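Local coordinates for protein prephenate dehydratase (Arthrobacter aurescens, PDB 3MWB) that probably converts prephenate to phenylpyruvate, the step that commits carbon to phenylalanine, and carries bound L-phenylalanine in its ACT domain, at residues A154-A157 and P158-A162; I108-G112 and H113-Q117. One frame throughout, in Å; residues are numbered along the deposited sequence.

Interaction 1 of 2, residues A154-A157 and P158-A162; sequences AICA and PLIAA
Pro-158 follows directly on Ala-157, the N-cap residue, and opens the helix, its CD 3.7 Å from CB of Ala-157 while the rest of the ring turns away. With no N-H of its own, a proline suits the first turn of a helix, where backbone nitrogens have no acceptor a turn earlier; its carbonyl does enter the pattern, since N of Ala-162 bonds to O of Pro-158 at 3.0 Å. Leu-159 comes next and brushes Ala-157 loosely, CB to CB at 4.4 Å, before its isobutyl end leads off from the strand. Ile-160 makes the main side-chain contact. Its first torsion (chi1 -162°) sets CG1 anti to the backbone N and sends the longer branch off, while the CG2 methyl turns back to the strand end. There CG2 of Ile-160 meets SG of Cys-156 at 3.7 Å and also passes 3.6 Å from O of Ala-157. Ala-161, one residue on, puts its CB 4.2 Å from O of Ala-157, at the margin of the contact. This is a partly buried strand-to-helix turn: Cys-156 packs on Val-93 and Val-95 of the neighbouring antiparallel strand, Ile-160 rests on Ala-138, Ala-141 and Met-142 of helix 137-143, and Ala-157 and Leu-159 face helix 18-23.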
loop_
_atom_site.group_PDB
_atom_site.type_symbol
_atom_site.label_atom_id
_atom_site.label_comp_id
_atom_site.label_asym_id
_atom_site.label_seq_id
_atom_site.Cartn_x
_atom_site.Cartn_y
_atom_site.Cartn_z
ATOM N N ALA A 154 12.304 4.089 -52.044
ATOM C CA ALA A 154 12.562 4.043 -50.601
ATOM C C ALA A 154 11.534 4.891 -49.838
ATOM O O ALA A 154 10.920 5.795 -50.401
ATOM C CB ALA A 154 13.983 4.497 -50.285
ATOM N N ILE A 155 11.328 4.553 -48.572
ATOM C CA ILE A 155 10.473 5.319 -47.693
ATOM C C ILE A 155 11.374 5.903 -46.628
ATOM O O ILE A 155 12.089 5.176 -45.930
ATOM C CB ILE A 155 9.372 4.449 -47.061
ATOM C CG1 ILE A 155 8.455 3.895 -48.159
ATOM C CG2 ILE A 155 8.565 5.267 -46.067
ATOM C CD1 ILE A 155 7.460 2.851 -47.665
ATOM N N CYS A 156 11.344 7.227 -46.524
ATOM C CA CYS A 156 12.302 7.935 -45.707
ATOM C C CYS A 156 11.720 9.253 -45.190
ATOM O O CYS A 156 10.541 9.543 -45.414
ATOM C CB CYS A 156 13.552 8.201 -46.541
ATOM S SG CYS A 156 13.194 9.172 -48.009
ATOM N N ALA A 157 12.565 10.035 -44.522
ATOM C CA ALA A 157 12.222 11.370 -44.015
ATOM C C ALA A 157 12.229 12.438 -45.109
ATOM O O ALA A 157 12.950 12.312 -46.107
ATOM C CB ALA A 157 13.191 11.774 -42.875
ATOM N N PRO A 158 11.410 13.494 -44.943
ATOM C CA PRO A 158 11.533 14.637 -45.846
ATOM C C PRO A 158 12.945 15.239 -45.852
ATOM O O PRO A 158 13.384 15.734 -46.889
ATOM C CB PRO A 158 10.512 15.637 -45.284
ATOM C CG PRO A 158 9.459 14.770 -44.696
ATOM C CD PRO A 158 10.220 13.613 -44.079
ATOM N N LEU A 159 13.649 15.172 -44.716
ATOM C CA LEU A 159 15.015 15.698 -44.609
ATOM C C LEU A 159 15.910 15.227 -45.757
ATOM O O LEU A 159 16.462 16.048 -46.490
ATOM C CB LEU A 159 15.664 15.344 -43.254
ATOM C CG LEU A 159 17.161 15.694 -43.091
ATOM C CD1 LEU A 159 17.438 17.186 -43.344
ATOM C CD2 LEU A 159 17.722 15.279 -41.726
ATOM N N ILE A 160 16.039 13.910 -45.913
ATOM C CA ILE A 160 16.991 13.353 -46.871
ATOM C C ILE A 160 16.574 13.590 -48.334
ATOM O O ILE A 160 17.435 13.732 -49.224
ATOM C CB ILE A 160 17.359 11.869 -46.548
ATOM C CG1 ILE A 160 18.662 11.470 -47.259
ATOM C CG2 ILE A 160 16.188 10.920 -46.839
ATOM C CD1 ILE A 160 19.482 10.441 -46.529
ATOM N N ALA A 161 15.263 13.661 -48.575
ATOM C CA ALA A 161 14.769 14.019 -49.889
ATOM C C ALA A 161 15.185 15.454 -50.232
ATOM O O ALA A 161 15.699 15.691 -51.318
ATOM C CB ALA A 161 13.268 13.849 -49.982
ATOM N N ALA A 162 14.999 16.389 -49.296
ATOM C CA ALA A 162 15.386 17.792 -49.504
ATOM C C ALA A 162 16.891 17.993 -49.710
ATOM O O ALA A 162 17.315 18.980 -50.307
ATOM C CB ALA A 162 14.891 18.665 -48.354
#

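Interaction 2 of 2, residues I108-G112 and H113-Q117; sequences ISTHG and HAWAQ
The rings of His-111 and His-113 meet edge to face, centroids 4.5 Å apart and planes at 73°. NE2 of His-111 stands over one face of the His-113 ring, offset toward its rim and 3.5 Å from CD2 of His-113, and in the plane of the His-111 ring, at its edge, lies the backbone N of His-113. Tyr-131 stacks on the Trp-115 indole, whose edge is met by two side chains: CD1 of Ile-108 approaches CZ3 of Trp-115 at 4.1 Å, and the methyl CG2 of Thr-110 sits near the same ring plane, 3.7 Å from CB of Trp-115. With OG1 of Thr-110 anti to the backbone N (chi1 -169°), the hydroxyl lies 3.2 Å from CB of Ala-114, while the methyl is left facing Trp-115; the hydroxyl's polar partner is O of Ile-155. His-111 is the N-cap, and its carbonyl accepts N of Trp-115 at 3.1 Å, plus a weak bond from N of Ala-114. N of Ala-116 bonds to O of Gly-112 at 3.0 Å. This capped turn from strand 107-110 to helix 112-115 lies at a subunit interface, where Thr-68, Asn-39 and Asn-41 of the second subunit pack on His-113, Trp-115 and Ala-116. ND1 of His-113 bonds to O of Ser-62, which implies a proton on ND1 and probably fixes the turn of the ring that receives the His-111 edge.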
loop_
_atom_site.group_PDB
_atom_site.type_symbol
_atom_site.label_atom_id
_atom_site.label_comp_id
_atom_site.label_asym_id
_atom_site.label_seq_id
_atom_site.Cartn_x
_atom_site.Cartn_y
_atom_site.Cartn_z
ATOM N N ILE A 108 10.451 -1.931 -52.729
ATOM C CA ILE A 108 10.606 -0.741 -51.871
ATOM C C ILE A 108 11.448 -1.097 -50.639
ATOM O O ILE A 108 11.140 -2.055 -49.930
ATOM C CB ILE A 108 9.248 -0.191 -51.394
ATOM C CG1 ILE A 108 8.342 0.137 -52.587
ATOM C CG2 ILE A 108 9.427 1.071 -50.520
ATOM C CD1 ILE A 108 6.896 0.232 -52.220
ATOM N N SER A 109 12.501 -0.326 -50.393
ATOM C CA SER A 109 13.355 -0.537 -49.226
ATOM C C SER A 109 13.138 0.532 -48.150
ATOM O O SER A 109 13.006 1.711 -48.451
ATOM C CB SER A 109 14.822 -0.558 -49.637
ATOM O OG SER A 109 15.666 -0.740 -48.507
ATOM N N THR A 110 13.082 0.090 -46.895
ATOM C CA THR A 110 13.003 0.977 -45.745
ATOM C C THR A 110 13.262 0.182 -44.476
ATOM O O THR A 110 13.370 -1.055 -44.511
ATOM C CB THR A 110 11.630 1.702 -45.642
ATOM O OG1 THR A 110 11.707 2.726 -44.649
ATOM C CG2 THR A 110 10.503 0.731 -45.307
ATOM N N HIS A 111 13.360 0.890 -43.356
ATOM C CA HIS A 111 13.417 0.236 -42.067
ATOM C C HIS A 111 12.057 -0.395 -41.815
ATOM O O HIS A 111 11.046 0.219 -42.134
ATOM C CB HIS A 111 13.736 1.232 -40.954
ATOM C CG HIS A 111 14.003 0.566 -39.639
ATOM N ND1 HIS A 111 15.273 0.436 -39.109
ATOM C CD2 HIS A 111 13.168 -0.058 -38.777
ATOM C CE1 HIS A 111 15.200 -0.219 -37.961
ATOM N NE2 HIS A 111 13.932 -0.531 -37.740
ATOM N N GLY A 112 12.038 -1.603 -41.242
ATOM C CA GLY A 112 10.785 -2.311 -40.895
ATOM C C GLY A 112 9.762 -1.497 -40.114
ATOM O O GLY A 112 8.547 -1.676 -40.282
ATOM N N HIS A 113 10.238 -0.609 -39.251
ATOM C CA HIS A 113 9.358 0.271 -38.472
ATOM C C HIS A 113 8.601 1.268 -39.355
ATOM O O HIS A 113 7.439 1.581 -39.095
ATOM C CB HIS A 113 10.173 1.017 -37.413
ATOM C CG HIS A 113 10.729 0.125 -36.342
ATOM N ND1 HIS A 113 11.263 0.614 -35.169
ATOM C CD2 HIS A 113 10.815 -1.228 -36.260
ATOM C CE1 HIS A 113 11.663 -0.397 -34.416
ATOM N NE2 HIS A 113 11.404 -1.526 -35.053
ATOM N N ALA A 114 9.276 1.771 -40.385
ATOM C CA ALA A 114 8.638 2.643 -41.370
ATOM C C ALA A 114 7.635 1.855 -42.225
ATOM O O ALA A 114 6.477 2.270 -42.399
ATOM C CB ALA A 114 9.682 3.317 -42.243
ATOM N N TRP A 115 8.080 0.711 -42.735
ATOM C CA TRP A 115 7.232 -0.139 -43.559
ATOM C C TRP A 115 5.897 -0.418 -42.888
ATOM O O TRP A 115 4.847 -0.197 -43.491
ATOM C CB TRP A 115 7.929 -1.462 -43.902
ATOM C CG TRP A 115 7.081 -2.344 -44.776
ATOM C CD1 TRP A 115 6.423 -3.479 -44.402
ATOM C CD2 TRP A 115 6.766 -2.133 -46.160
ATOM N NE1 TRP A 115 5.732 -4.000 -45.470
ATOM C CE2 TRP A 115 5.922 -3.193 -46.562
ATOM C CE3 TRP A 115 7.121 -1.157 -47.102
ATOM C CZ2 TRP A 115 5.427 -3.306 -47.868
ATOM C CZ3 TRP A 115 6.635 -1.267 -48.389
ATOM C CH2 TRP A 115 5.802 -2.341 -48.765
ATOM N N ALA A 116 5.951 -0.867 -41.635
ATOM C CA ALA A 116 4.768 -1.286 -40.878
ATOM C C ALA A 116 3.743 -0.164 -40.683
ATOM O O ALA A 116 2.572 -0.423 -40.418
ATOM C CB ALA A 116 5.196 -1.855 -39.517
ATOM N N GLN A 117 4.199 1.082 -40.802
ATOM C CA GLN A 117 3.325 2.243 -40.628
ATOM C C GLN A 117 2.844 2.854 -41.932
ATOM O O GLN A 117 2.140 3.848 -41.892
ATOM C CB GLN A 117 4.059 3.356 -39.901
ATOM C CG GLN A 117 4.413 3.087 -38.481
ATOM C CD GLN A 117 5.047 4.303 -37.886
ATOM O OE1 GLN A 117 4.402 5.345 -37.745
ATOM N NE2 GLN A 117 6.325 4.198 -37.558
#

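Interactions 1 and 2 are the same kind of junction made twice: each is the end of a parallel strand running into a short helix, and strands 107-110 and 153-156 are neighbours in one mixed sheet. Their centres lie 13 Å apart. The two touch through Ile-155, whose O is 2.8 Å from OG1 of Thr-110, a probable hydrogen bond, and whose CG1 packs 3.8 Å from CG2 of Ile-108. CD1 of Ile-155 reaches CE3 of Trp-115. Interaction 1 holds Ala-161, which with Gln-164 and Leu-167 forms a known magnesium site, though none is bound to this chain; interaction 2 is farther off, with the side chain of Ile-108 about 12 Å from that of Leu-167.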